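Local coordinates for beta-N-acetylglucosaminidase (PDB 3WO8), which probably hydrolyses terminal non-reducing N-acetyl-D-hexosamine residues from N-acetyl-beta-D-hexosaminides, as a beta-N-acetylglucosaminidase of glycosyl hydrolase family 3, at residues 35-45 and 62-73. Sequence-based numbering, arbitrary orientation.
Sequences IRKYRPTGILI and FLSKEGDFLISS
I43 sits where strand 42-45 meets both the helix and the ring that come from segment 62-73. With CG1 anti to the carbonyl carbon (chi1 -58°), its CG1 lies 3.8 Å from L63 CD2, the two side chains lying alongside and pointing opposite ways, and equally near CD2 of the F69 ring, which it meets obliquely. L63 CD2 in turn covers one face of that ring towards its rim, while the carbonyl oxygens of P40 and T41 lie at the ring's edge, P40 O 3.2 Å from F69 CD2. Cutting I43 back to an alanine is likely to leave a gap beside L63 CD2 and F69 CD2, with less to hold that side of the ring in place.

Between the two helix ends, I35 turns CG2 to the edge of the F62 ring, 3.6 Å from CE2. E66 lays its CG over one face of the same ring, and R36 NH1 meets the edge at F62 CE1. The bent chain of E66 brings OE1 to 3.4 Å from R36 CD. Guanidinium and carboxylate planes stand 74° apart, and the charged atoms remain too distant for a salt bridge, so the aliphatic part of R36 makes the closest contact.

Beyond F69 the backbones run parallel, and four hydrogen bonds link them: L70 N to T41 O, I43 N to L70 O, S72 N to I43 O and I45 N to S72 O. A water bridges T41 OG1 and D68 O just before the pairing starts. Strand 20-24 pairs with the far edge of 42-45, and N120 bonds the backbone of 70-72. Helix 53-66, with F59 against I35 and I43 and M60 against I71, packs on these adjacent parallel strands as the connection of a right-handed beta-alpha-beta crossover, the repeating element of the family's TIM barrel.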
loop_
_atom_site.group_PDB
_atom_site.type_symbol
_atom_site.label_atom_id
_atom_site.label_comp_id
_atom_site.label_asym_id
_atom_site.label_seq_id
_atom_site.Cartn_x
_atom_site.Cartn_y
_atom_site.Cartn_z
ATOM N N ILE B 35 19.886 18.384 6.197
ATOM C CA ILE B 35 20.118 17.105 6.872
ATOM C C ILE B 35 21.604 16.853 7.039
ATOM O O ILE B 35 22.046 16.463 8.128
ATOM C CB ILE B 35 19.352 15.926 6.196
ATOM C CG1 ILE B 35 17.868 15.991 6.594
ATOM C CG2 ILE B 35 19.900 14.568 6.618
ATOM C CD1 ILE B 35 16.930 15.259 5.660
ATOM N N ARG B 36 22.377 17.099 5.995
ATOM C CA ARG B 36 23.830 16.938 6.107
ATOM C C ARG B 36 24.437 17.969 7.074
ATOM O O ARG B 36 25.312 17.624 7.866
ATOM C CB ARG B 36 24.505 17.069 4.754
ATOM C CG ARG B 36 23.974 16.097 3.716
ATOM C CD ARG B 36 24.865 15.959 2.493
ATOM N NE ARG B 36 24.351 16.729 1.345
ATOM C CZ ARG B 36 24.114 16.234 0.133
ATOM N NH1 ARG B 36 24.330 14.951 -0.144
ATOM N NH2 ARG B 36 23.662 17.030 -0.821
ATOM N N LYS B 37 23.950 19.213 7.027
ATOM C CA LYS B 37 24.546 20.303 7.813
ATOM C C LYS B 37 24.347 20.101 9.297
ATOM O O LYS B 37 25.294 19.963 10.027
ATOM C CB LYS B 37 23.989 21.673 7.417
ATOM C CG LYS B 37 24.896 22.828 7.831
ATOM C CD LYS B 37 24.108 24.099 8.122
ATOM C CE LYS B 37 24.924 25.357 7.829
ATOM N NZ LYS B 37 24.081 26.423 7.208
ATOM N N TYR B 38 23.098 20.090 9.727
ATOM C CA TYR B 38 22.742 19.738 11.096
ATOM C C TYR B 38 22.418 18.289 10.889
ATOM O O TYR B 38 22.211 17.867 9.751
ATOM C CB TYR B 38 21.514 20.502 11.551
ATOM C CG TYR B 38 21.488 21.955 11.109
ATOM C CD1 TYR B 38 20.927 22.325 9.896
ATOM C CD2 TYR B 38 22.039 22.963 11.901
ATOM C CE1 TYR B 38 20.902 23.650 9.485
ATOM C CE2 TYR B 38 22.017 24.293 11.493
ATOM C CZ TYR B 38 21.438 24.633 10.287
ATOM O OH TYR B 38 21.366 25.940 9.858
ATOM N N ARG B 39 22.385 17.477 11.917
ATOM C CA ARG B 39 22.184 16.059 11.602
ATOM C C ARG B 39 21.030 15.601 12.435
ATOM O O ARG B 39 21.194 14.895 13.437
ATOM C CB ARG B 39 23.468 15.242 11.793
ATOM C CG ARG B 39 24.534 15.538 10.721
ATOM C CD ARG B 39 25.217 14.293 10.139
ATOM N NE ARG B 39 25.497 13.291 11.178
ATOM C CZ ARG B 39 26.541 13.308 12.015
ATOM N NH1 ARG B 39 27.445 14.268 11.929
ATOM N NH2 ARG B 39 26.694 12.348 12.940
ATOM N N PRO B 40 19.838 16.053 12.044
ATOM C CA PRO B 40 18.684 15.808 12.883
ATOM C C PRO B 40 18.488 14.305 12.951
ATOM O O PRO B 40 18.777 13.612 11.976
ATOM C CB PRO B 40 17.553 16.533 12.163
ATOM C CG PRO B 40 18.010 16.694 10.757
ATOM C CD PRO B 40 19.494 16.628 10.737
ATOM N N THR B 41 18.088 13.793 14.107
ATOM C CA THR B 41 17.988 12.350 14.281
ATOM C C THR B 41 16.622 11.910 13.740
ATOM O O THR B 41 16.526 10.940 12.985
ATOM C CB THR B 41 18.277 11.920 15.760
ATOM O OG1 THR B 41 19.637 11.477 15.865
ATOM C CG2 THR B 41 17.386 10.772 16.238
ATOM N N GLY B 42 15.589 12.661 14.119
ATOM C CA GLY B 42 14.201 12.350 13.794
ATOM C C GLY B 42 13.733 12.907 12.452
ATOM O O GLY B 42 13.738 14.113 12.244
ATOM N N ILE B 43 13.337 12.017 11.545
ATOM C CA ILE B 43 12.843 12.405 10.229
ATOM C C ILE B 43 11.397 12.015 10.272
ATOM O O ILE B 43 11.124 10.840 10.308
ATOM C CB ILE B 43 13.510 11.598 9.082
ATOM C CG1 ILE B 43 15.027 11.761 9.074
ATOM C CG2 ILE B 43 12.929 11.992 7.723
ATOM C CD1 ILE B 43 15.498 13.178 8.859
ATOM N N LEU B 44 10.485 12.979 10.319
ATOM C CA LEU B 44 9.044 12.699 10.229
ATOM C C LEU B 44 8.587 12.946 8.792
ATOM O O LEU B 44 8.743 14.050 8.309
ATOM C CB LEU B 44 8.266 13.603 11.174
ATOM C CG LEU B 44 6.781 13.714 10.907
ATOM C CD1 LEU B 44 6.166 12.325 10.952
ATOM C CD2 LEU B 44 6.068 14.609 11.902
ATOM N N ILE B 45 8.039 11.941 8.107
ATOM C CA ILE B 45 7.707 12.084 6.669
ATOM C C ILE B 45 6.229 12.281 6.434
ATOM O O ILE B 45 5.412 11.501 6.928
ATOM C CB ILE B 45 8.114 10.840 5.915
ATOM C CG1 ILE B 45 9.528 10.470 6.350
ATOM C CG2 ILE B 45 8.050 11.082 4.438
ATOM C CD1 ILE B 45 10.253 9.526 5.399
ATOM N N PHE B 62 18.745 8.029 0.492
ATOM C CA PHE B 62 19.554 9.102 1.038
ATOM C C PHE B 62 19.762 8.933 2.547
ATOM O O PHE B 62 20.896 9.015 3.012
ATOM C CB PHE B 62 18.913 10.462 0.729
ATOM C CG PHE B 62 19.560 11.603 1.431
ATOM C CD1 PHE B 62 20.732 12.161 0.935
ATOM C CD2 PHE B 62 19.014 12.111 2.605
ATOM C CE1 PHE B 62 21.349 13.222 1.578
ATOM C CE2 PHE B 62 19.628 13.161 3.265
ATOM C CZ PHE B 62 20.792 13.724 2.739
ATOM N N LEU B 63 18.708 8.712 3.313
ATOM C CA LEU B 63 18.891 8.673 4.752
ATOM C C LEU B 63 19.789 7.518 5.052
ATOM O O LEU B 63 20.591 7.521 6.005
ATOM C CB LEU B 63 17.586 8.484 5.477
ATOM C CG LEU B 63 16.687 9.692 5.334
ATOM C CD1 LEU B 63 15.253 9.369 5.744
ATOM C CD2 LEU B 63 17.241 10.844 6.164
ATOM N N SER B 64 19.686 6.514 4.209
ATOM C CA SER B 64 20.365 5.278 4.500
ATOM C C SER B 64 21.873 5.474 4.388
ATOM O O SER B 64 22.619 5.115 5.292
ATOM C CB SER B 64 19.877 4.183 3.556
ATOM O OG SER B 64 20.367 2.939 3.970
ATOM N N LYS B 65 22.298 6.031 3.260
ATOM C CA LYS B 65 23.695 6.416 3.013
ATOM C C LYS B 65 24.266 7.450 4.008
ATOM O O LYS B 65 25.459 7.439 4.237
ATOM C CB LYS B 65 23.848 6.982 1.596
ATOM C CG LYS B 65 23.650 5.969 0.470
ATOM C CD LYS B 65 24.149 6.539 -0.866
ATOM C CE LYS B 65 23.138 6.416 -2.000
ATOM N NZ LYS B 65 22.989 4.999 -2.434
ATOM N N GLU B 66 23.413 8.312 4.569
ATOM C CA GLU B 66 23.816 9.447 5.428
ATOM C C GLU B 66 23.969 9.156 6.900
ATOM O O GLU B 66 24.666 9.880 7.556
ATOM C CB GLU B 66 22.794 10.603 5.353
ATOM C CG GLU B 66 23.054 11.629 4.265
ATOM C CD GLU B 66 24.319 12.450 4.484
ATOM O OE1 GLU B 66 25.014 12.733 3.479
ATOM O OE2 GLU B 66 24.613 12.819 5.643
ATOM N N GLY B 67 23.270 8.166 7.437
ATOM C CA GLY B 67 23.347 7.915 8.869
ATOM C C GLY B 67 22.271 7.065 9.532
ATOM O O GLY B 67 21.634 6.198 8.929
ATOM N N ASP B 68 22.070 7.327 10.801
ATOM C CA ASP B 68 21.267 6.456 11.587
ATOM C C ASP B 68 20.196 7.349 12.174
ATOM O O ASP B 68 20.521 8.224 12.966
ATOM C CB ASP B 68 22.159 5.805 12.642
ATOM C CG ASP B 68 21.420 4.815 13.504
ATOM O OD1 ASP B 68 20.747 3.912 12.961
ATOM O OD2 ASP B 68 21.529 4.909 14.740
ATOM N N PHE B 69 18.936 7.148 11.753
ATOM C CA PHE B 69 17.797 8.000 12.161
ATOM C C PHE B 69 16.607 7.267 12.721
ATOM O O PHE B 69 16.474 6.062 12.620
ATOM C CB PHE B 69 17.242 8.789 10.994
ATOM C CG PHE B 69 18.273 9.490 10.184
ATOM C CD1 PHE B 69 18.993 8.807 9.226
ATOM C CD2 PHE B 69 18.497 10.847 10.338
ATOM C CE1 PHE B 69 19.945 9.464 8.439
ATOM C CE2 PHE B 69 19.469 11.509 9.573
ATOM C CZ PHE B 69 20.191 10.814 8.613
ATOM N N LEU B 70 15.726 8.062 13.307
ATOM C CA LEU B 70 14.442 7.623 13.713
ATOM C C LEU B 70 13.490 8.157 12.690
ATOM O O LEU B 70 13.272 9.353 12.652
ATOM C CB LEU B 70 14.086 8.219 15.054
ATOM C CG LEU B 70 14.936 7.702 16.195
ATOM C CD1 LEU B 70 14.406 8.263 17.494
ATOM C CD2 LEU B 70 14.939 6.181 16.229
ATOM N N ILE B 71 12.931 7.254 11.873
ATOM C CA ILE B 71 12.079 7.578 10.730
ATOM C C ILE B 71 10.658 7.208 11.056
ATOM O O ILE B 71 10.347 6.036 11.321
ATOM C CB ILE B 71 12.570 6.867 9.467
ATOM C CG1 ILE B 71 14.085 7.088 9.342
ATOM C CG2 ILE B 71 11.898 7.471 8.237
ATOM C CD1 ILE B 71 14.757 6.609 8.059
ATOM N N SER B 72 9.789 8.212 11.091
ATOM C CA SER B 72 8.443 7.984 11.585
ATOM C C SER B 72 7.400 8.612 10.668
ATOM O O SER B 72 7.780 9.264 9.678
ATOM C CB SER B 72 8.281 8.484 13.012
ATOM O OG SER B 72 6.933 8.291 13.440
ATOM N N SER B 73 6.117 8.383 11.006
ATOM C CA SER B 73 4.997 8.886 10.268
ATOM C C SER B 73 3.839 9.012 11.263
ATOM O O SER B 73 3.959 8.480 12.347
ATOM C CB SER B 73 4.611 7.898 9.177
ATOM O OG SER B 73 3.517 7.033 9.590
HETATM O O HOH W 1 21.643 10.830 13.682
#